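Local coordinates for probable E3 ubiquitin-protein ligase HERC1 (Homo sapiens, PDB 4QT6) that probably acts as an E3 ubiquitin-protein ligase, its SPRY domain, the part crystallised, being likely to serve as a protein-binding module, at residues Gly54-Val59 with Cys139-Ser144; Leu18-Gly23 with Pro147-Lys152. One frame throughout, in Å; residues are numbered along the deposited sequence. Where two conformers were deposited one is given.

In the fold
From the N terminus, L18-G23 comes first and pairs with P147-K152, near the C terminus, so contact 2 closes a loop that spans most of the chain. Inside it lies contact 1, where G54-V59 meets C139-S144, and the two are therefore nested, not crossed. Contact 1 joins two neighbouring strands within the six-stranded antiparallel sheet; contact 2 does the same in the seven-stranded sheet that packs against it. The short connection from strand 137-142 to strand 150-154 passes from one sheet to the other, and there the contacts touch: S144 OG lies 2.6 Å from E149 OE2, a probable hydrogen bond, while the rings of F142 and H20 stack.

Contact 1: residues Gly54-Val59 with Cys139-Ser144; sequences GTCVGV and CVMFYS. With ARF (formamide), chain G; ARF (formamide), chain B.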
loop_
_atom_site.group_PDB
_atom_site.type_symbol
_atom_site.label_atom_id
_atom_site.label_comp_id
_atom_site.label_asym_id
_atom_site.label_seq_id
_atom_site.Cartn_x
_atom_site.Cartn_y
_atom_site.Cartn_z
ATOM N N GLY A 54 1.990 -9.125 7.775
ATOM C CA GLY A 54 2.357 -9.602 6.452
ATOM C C GLY A 54 1.941 -8.658 5.332
ATOM O O GLY A 54 1.896 -9.049 4.193
ATOM N N THR A 55 1.631 -7.417 5.692
ATOM C CA THR A 55 1.107 -6.399 4.766
ATOM C C THR A 55 2.111 -5.299 4.472
ATOM O O THR A 55 2.817 -4.828 5.386
ATOM C CB THR A 55 -0.105 -5.729 5.415
ATOM O OG1 THR A 55 -1.110 -6.718 5.647
ATOM C CG2 THR A 55 -0.682 -4.596 4.549
ATOM N N CYS A 56 2.100 -4.831 3.225
ATOM C CA CYS A 56 2.679 -3.531 2.865
ATOM C C CYS A 56 1.606 -2.722 2.161
ATOM O O CYS A 56 0.749 -3.302 1.503
ATOM C CB CYS A 56 3.833 -3.655 1.896
ATOM S SG CYS A 56 5.272 -4.572 2.516
ATOM N N VAL A 57 1.661 -1.398 2.288
ATOM C CA VAL A 57 0.748 -0.509 1.550
ATOM C C VAL A 57 1.543 0.480 0.749
ATOM O O VAL A 57 2.695 0.728 1.048
ATOM C CB VAL A 57 -0.222 0.225 2.490
ATOM C CG1 VAL A 57 -0.958 -0.790 3.356
ATOM C CG2 VAL A 57 0.477 1.277 3.372
ATOM N N GLY A 58 0.950 1.039 -0.290
ATOM C CA GLY A 58 1.659 2.056 -1.040
ATOM C C GLY A 58 1.001 2.328 -2.364
ATOM O O GLY A 58 -0.228 2.451 -2.433
ATOM N N VAL A 59 1.820 2.470 -3.403
ATOM C CA VAL A 59 1.334 2.677 -4.766
ATOM C C VAL A 59 2.076 1.765 -5.745
ATOM O O VAL A 59 3.189 1.308 -5.450
ATOM C CB VAL A 59 1.473 4.154 -5.208
ATOM C CG1 VAL A 59 0.518 5.030 -4.412
ATOM C CG2 VAL A 59 2.911 4.638 -5.070
ATOM N N CYS A 139 -2.227 0.790 -3.639
ATOM C CA CYS A 139 -2.112 -0.675 -3.589
ATOM C C CYS A 139 -1.799 -1.211 -2.229
ATOM O O CYS A 139 -1.320 -0.512 -1.362
ATOM C CB CYS A 139 -1.041 -1.187 -4.546
ATOM S SG CYS A 139 0.650 -0.847 -4.058
ATOM N N VAL A 140 -2.062 -2.502 -2.096
ATOM C CA VAL A 140 -1.757 -3.288 -0.917
ATOM C C VAL A 140 -1.101 -4.550 -1.434
ATOM O O VAL A 140 -1.510 -5.081 -2.472
ATOM C CB VAL A 140 -3.055 -3.615 -0.149
ATOM C CG1 VAL A 140 -2.792 -4.569 0.993
ATOM C CG2 VAL A 140 -3.701 -2.331 0.345
HETATM N N MSE A 141 -0.077 -5.022 -0.726
HETATM C CA MSE A 141 0.589 -6.289 -1.063
HETATM C C MSE A 141 0.697 -7.105 0.202
HETATM O O MSE A 141 0.914 -6.539 1.270
HETATM C CB MSE A 141 1.959 -5.922 -1.647
HETATM C CG MSE A 141 2.795 -7.055 -2.235
HETATM SE SE MSE A 141 3.889 -8.002 -0.886
HETATM C CE MSE A 141 4.243 -6.580 0.421
ATOM N N PHE A 142 0.548 -8.423 0.088
ATOM C CA PHE A 142 0.734 -9.327 1.207
ATOM C C PHE A 142 1.856 -10.310 0.895
ATOM O O PHE A 142 1.821 -10.967 -0.146
ATOM C CB PHE A 142 -0.555 -10.100 1.457
ATOM C CG PHE A 142 -1.767 -9.234 1.670
ATOM C CD1 PHE A 142 -1.930 -8.497 2.847
ATOM C CD2 PHE A 142 -2.772 -9.190 0.702
ATOM C CE1 PHE A 142 -3.052 -7.713 3.031
ATOM C CE2 PHE A 142 -3.909 -8.398 0.889
ATOM C CZ PHE A 142 -4.032 -7.661 2.047
ATOM N N TYR A 143 2.841 -10.392 1.789
ATOM C CA TYR A 143 3.970 -11.320 1.598
ATOM C C TYR A 143 3.861 -12.555 2.453
ATOM O O TYR A 143 4.744 -13.432 2.395
ATOM C CB TYR A 143 5.329 -10.637 1.795
ATOM C CG TYR A 143 5.523 -9.966 3.126
ATOM C CD1 TYR A 143 5.917 -10.690 4.240
ATOM C CD2 TYR A 143 5.303 -8.606 3.283
ATOM C CE1 TYR A 143 6.075 -10.086 5.459
ATOM C CE2 TYR A 143 5.475 -7.983 4.507
ATOM C CZ TYR A 143 5.889 -8.720 5.590
ATOM O OH TYR A 143 6.074 -8.100 6.791
ATOM N N SER A 144 2.801 -12.637 3.246
ATOM C CA SER A 144 2.480 -13.854 3.954
ATOM C C SER A 144 2.040 -14.954 2.997
ATOM O O SER A 144 1.584 -14.700 1.874
ATOM C CB SER A 144 1.392 -13.564 4.983
ATOM O OG SER A 144 0.314 -12.887 4.365
HETATM N N ARF G . 2.489 -12.927 8.530
HETATM C C ARF G . 3.767 -12.728 8.182
HETATM O O ARF G . 4.264 -13.371 7.268
HETATM N N ARF B . 6.162 -10.528 10.124
HETATM C C ARF B . 7.320 -10.179 9.568
HETATM O O ARF B . 7.348 -9.517 8.542
HETATM O O HOH W 1 4.055 -6.323 7.388
#
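G54-V59 and C139-S144 run antiparallel, the axes of strands 55-59 and 139-142 coming within 4.7 Å at 157°. C56 and M141 form a hydrogen-bonded pair, C56 N to M141 O measuring 2.9 Å and nearly straight, with M141 N to C56 O in return; G58 and C139 repeat the pattern. Beyond the strand, Y143 N donates to G54 O. On one face T55, V57, V140 and F142 point into the domain: T55 OG1 meets the edge of the F142 ring in plane, 3.4 Å from CE1, while hydrogen-bonding to E48. On the other, small apolar C56 and C139 pack beside L77 of adjacent strand 75-79, and selenomethionine M141 touches H69. The Y143 ring, its CG between backbone N and carbonyl carbon (chi1 57°), folds over G54, whose CA sits 4.0 Å from the ring centroid in a CH-pi contact; glycine suits because a CB would clash with S144 CB. C56 SG approaches the ring's edge. Were Y143 an alanine, G54 CA would lose its CH-pi cover and R79, a water and one formamide would probably lose their hydroxyl partner. Two formamides gather beside G54 and Y143, where this strand pair of the SPRY beta-sandwich ends.

Contact 2: residues Leu18-Gly23 with Pro147-Lys152; sequences LTHGSG and PGEKVK. With ARF (formamide), chain H.
The H20 imidazole and the E149 carboxylate run alongside one another, turned by 30°. A hydrogen bond of 2.7 Å from H20 ND1 to E149 OE1 links them: OE1 lies in the plane of the imidazole, but ND1 meets it on the syn side from somewhat out of the carboxylate plane. With CG anti to the backbone N (chi1 -176°), the ring is carried alongside the E149 carboxylate. NE2 bonds to the carbonyl of G24 as well, which fixes the ring's rotation and is consistent with a protonated, charged imidazole; E149 OE2 is in turn held by S144. P147 CA sits over one face of the ring, toward the rim, 4.0 Å above its plane. The backbones reinforce this pairing: H20 N donates to E149 O at 2.9 Å, and G148 N returns a bond to H20 O from above the carbonyl plane. The positive phi of G148, 133°, would jam a CB against the preceding carbonyl, hence glycine.

On the opposite face from L18 and V151, T19 and K150 also run alongside each other. T19 OG1 touches K150 CG at 3.4 Å, and the extended lysine carries its amine into a salt bridge with E13, which also accepts from T19 OG1. L18 and V151, a hydrogen-bonded pair, turn inward, reaching V140 of the facing sheet. With T19 and K150 on their outer face, strands 17-20 and 150-154 form part of one wall of the SPRY beta-sandwich.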
loop_
_atom_site.group_PDB
_atom_site.type_symbol
_atom_site.label_atom_id
_atom_site.label_comp_id
_atom_site.label_asym_id
_atom_site.label_seq_id
_atom_site.Cartn_x
_atom_site.Cartn_y
_atom_site.Cartn_z
ATOM N N LEU A 18 -9.676 -5.173 0.569
ATOM C CA LEU A 18 -8.893 -6.187 -0.098
ATOM C C LEU A 18 -8.530 -7.235 0.938
ATOM O O LEU A 18 -7.951 -6.915 1.998
ATOM C CB LEU A 18 -7.618 -5.601 -0.724
ATOM C CG LEU A 18 -6.819 -6.582 -1.583
ATOM C CD1 LEU A 18 -7.503 -6.790 -2.913
ATOM C CD2 LEU A 18 -5.386 -6.073 -1.783
ATOM N N THR A 19 -8.876 -8.482 0.630
ATOM C CA THR A 19 -8.628 -9.598 1.520
ATOM C C THR A 19 -7.623 -10.551 0.908
ATOM O O THR A 19 -7.765 -10.940 -0.250
ATOM C CB THR A 19 -9.958 -10.335 1.818
ATOM O OG1 THR A 19 -10.846 -9.431 2.482
ATOM C CG2 THR A 19 -9.721 -11.594 2.668
ATOM N N HIS A 20 -6.614 -10.942 1.692
ATOM C CA HIS A 20 -5.586 -11.832 1.205
ATOM C C HIS A 20 -6.215 -13.219 1.100
ATOM O O HIS A 20 -6.786 -13.709 2.073
ATOM C CB HIS A 20 -4.402 -11.857 2.157
ATOM C CG HIS A 20 -3.259 -12.671 1.670
ATOM N ND1 HIS A 20 -2.247 -13.103 2.505
ATOM C CD2 HIS A 20 -2.950 -13.131 0.435
ATOM C CE1 HIS A 20 -1.361 -13.776 1.797
ATOM N NE2 HIS A 20 -1.776 -13.834 0.547
ATOM N N GLY A 21 -6.179 -13.789 -0.096
ATOM C CA GLY A 21 -6.855 -15.055 -0.373
ATOM C C GLY A 21 -5.883 -16.196 -0.538
ATOM O O GLY A 21 -4.780 -16.186 0.019
ATOM N N SER A 22 -6.317 -17.197 -1.301
ATOM C CA SER A 22 -5.500 -18.372 -1.570
ATOM C C SER A 22 -4.478 -18.104 -2.667
ATOM O O SER A 22 -4.642 -17.201 -3.486
ATOM C CB SER A 22 -6.396 -19.542 -2.002
ATOM O OG SER A 22 -6.924 -19.329 -3.312
ATOM N N GLY A 23 -3.427 -18.923 -2.689
ATOM C CA GLY A 23 -2.457 -18.888 -3.766
ATOM C C GLY A 23 -1.099 -18.348 -3.375
ATOM O O GLY A 23 -0.204 -18.289 -4.223
ATOM N N PRO A 147 -3.740 -17.063 3.799
ATOM C CA PRO A 147 -4.778 -16.050 3.644
ATOM C C PRO A 147 -5.166 -15.337 4.939
ATOM O O PRO A 147 -4.833 -15.790 6.043
ATOM C CB PRO A 147 -5.977 -16.841 3.135
ATOM C CG PRO A 147 -5.713 -18.258 3.512
ATOM C CD PRO A 147 -4.238 -18.424 3.530
ATOM N N GLY A 148 -5.889 -14.230 4.795
ATOM C CA GLY A 148 -6.666 -13.681 5.904
ATOM C C GLY A 148 -6.594 -12.214 6.235
ATOM O O GLY A 148 -7.518 -11.668 6.862
ATOM N N GLU A 149 -5.487 -11.574 5.886
ATOM C CA GLU A 149 -5.335 -10.162 6.209
ATOM C C GLU A 149 -6.367 -9.382 5.420
ATOM O O GLU A 149 -6.758 -9.813 4.343
ATOM C CB GLU A 149 -3.957 -9.631 5.838
ATOM C CG GLU A 149 -2.763 -10.248 6.554
ATOM C CD GLU A 149 -2.212 -11.466 5.852
ATOM O OE1 GLU A 149 -2.833 -11.968 4.903
ATOM O OE2 GLU A 149 -1.139 -11.934 6.262
ATOM N N LYS A 150 -6.785 -8.234 5.950
ATOM C CA LYS A 150 -7.762 -7.371 5.278
ATOM C C LYS A 150 -7.406 -5.902 5.431
ATOM O O LYS A 150 -7.088 -5.447 6.533
ATOM C CB LYS A 150 -9.184 -7.587 5.827
ATOM C CG LYS A 150 -9.743 -8.977 5.631
ATOM C CD LYS A 150 -11.201 -8.993 6.055
ATOM C CE LYS A 150 -11.743 -10.420 6.033
ATOM N NZ LYS A 150 -13.220 -10.498 5.893
ATOM N N VAL A 151 -7.444 -5.165 4.326
ATOM C CA VAL A 151 -7.156 -3.717 4.328
ATOM C C VAL A 151 -8.276 -2.982 3.615
ATOM O O VAL A 151 -8.678 -3.367 2.509
ATOM C CB VAL A 151 -5.804 -3.420 3.624
ATOM C CG1 VAL A 151 -5.481 -1.923 3.601
ATOM C CG2 VAL A 151 -4.672 -4.186 4.298
ATOM N N LYS A 152 -8.743 -1.898 4.223
ATOM C CA LYS A 152 -9.754 -1.045 3.643
ATOM C C LYS A 152 -9.121 0.204 3.033
ATOM O O LYS A 152 -8.258 0.828 3.658
ATOM C CB LYS A 152 -10.749 -0.632 4.731
ATOM C CG LYS A 152 -11.873 0.266 4.255
ATOM C CD LYS A 152 -12.919 0.475 5.332
ATOM C CE LYS A 152 -13.998 1.422 4.843
ATOM N NZ LYS A 152 -15.202 1.456 5.718
HETATM N N ARF H . -6.994 -16.434 -4.882
HETATM C C ARF H . -7.894 -15.714 -4.207
HETATM O O ARF H . -8.456 -16.213 -3.240
#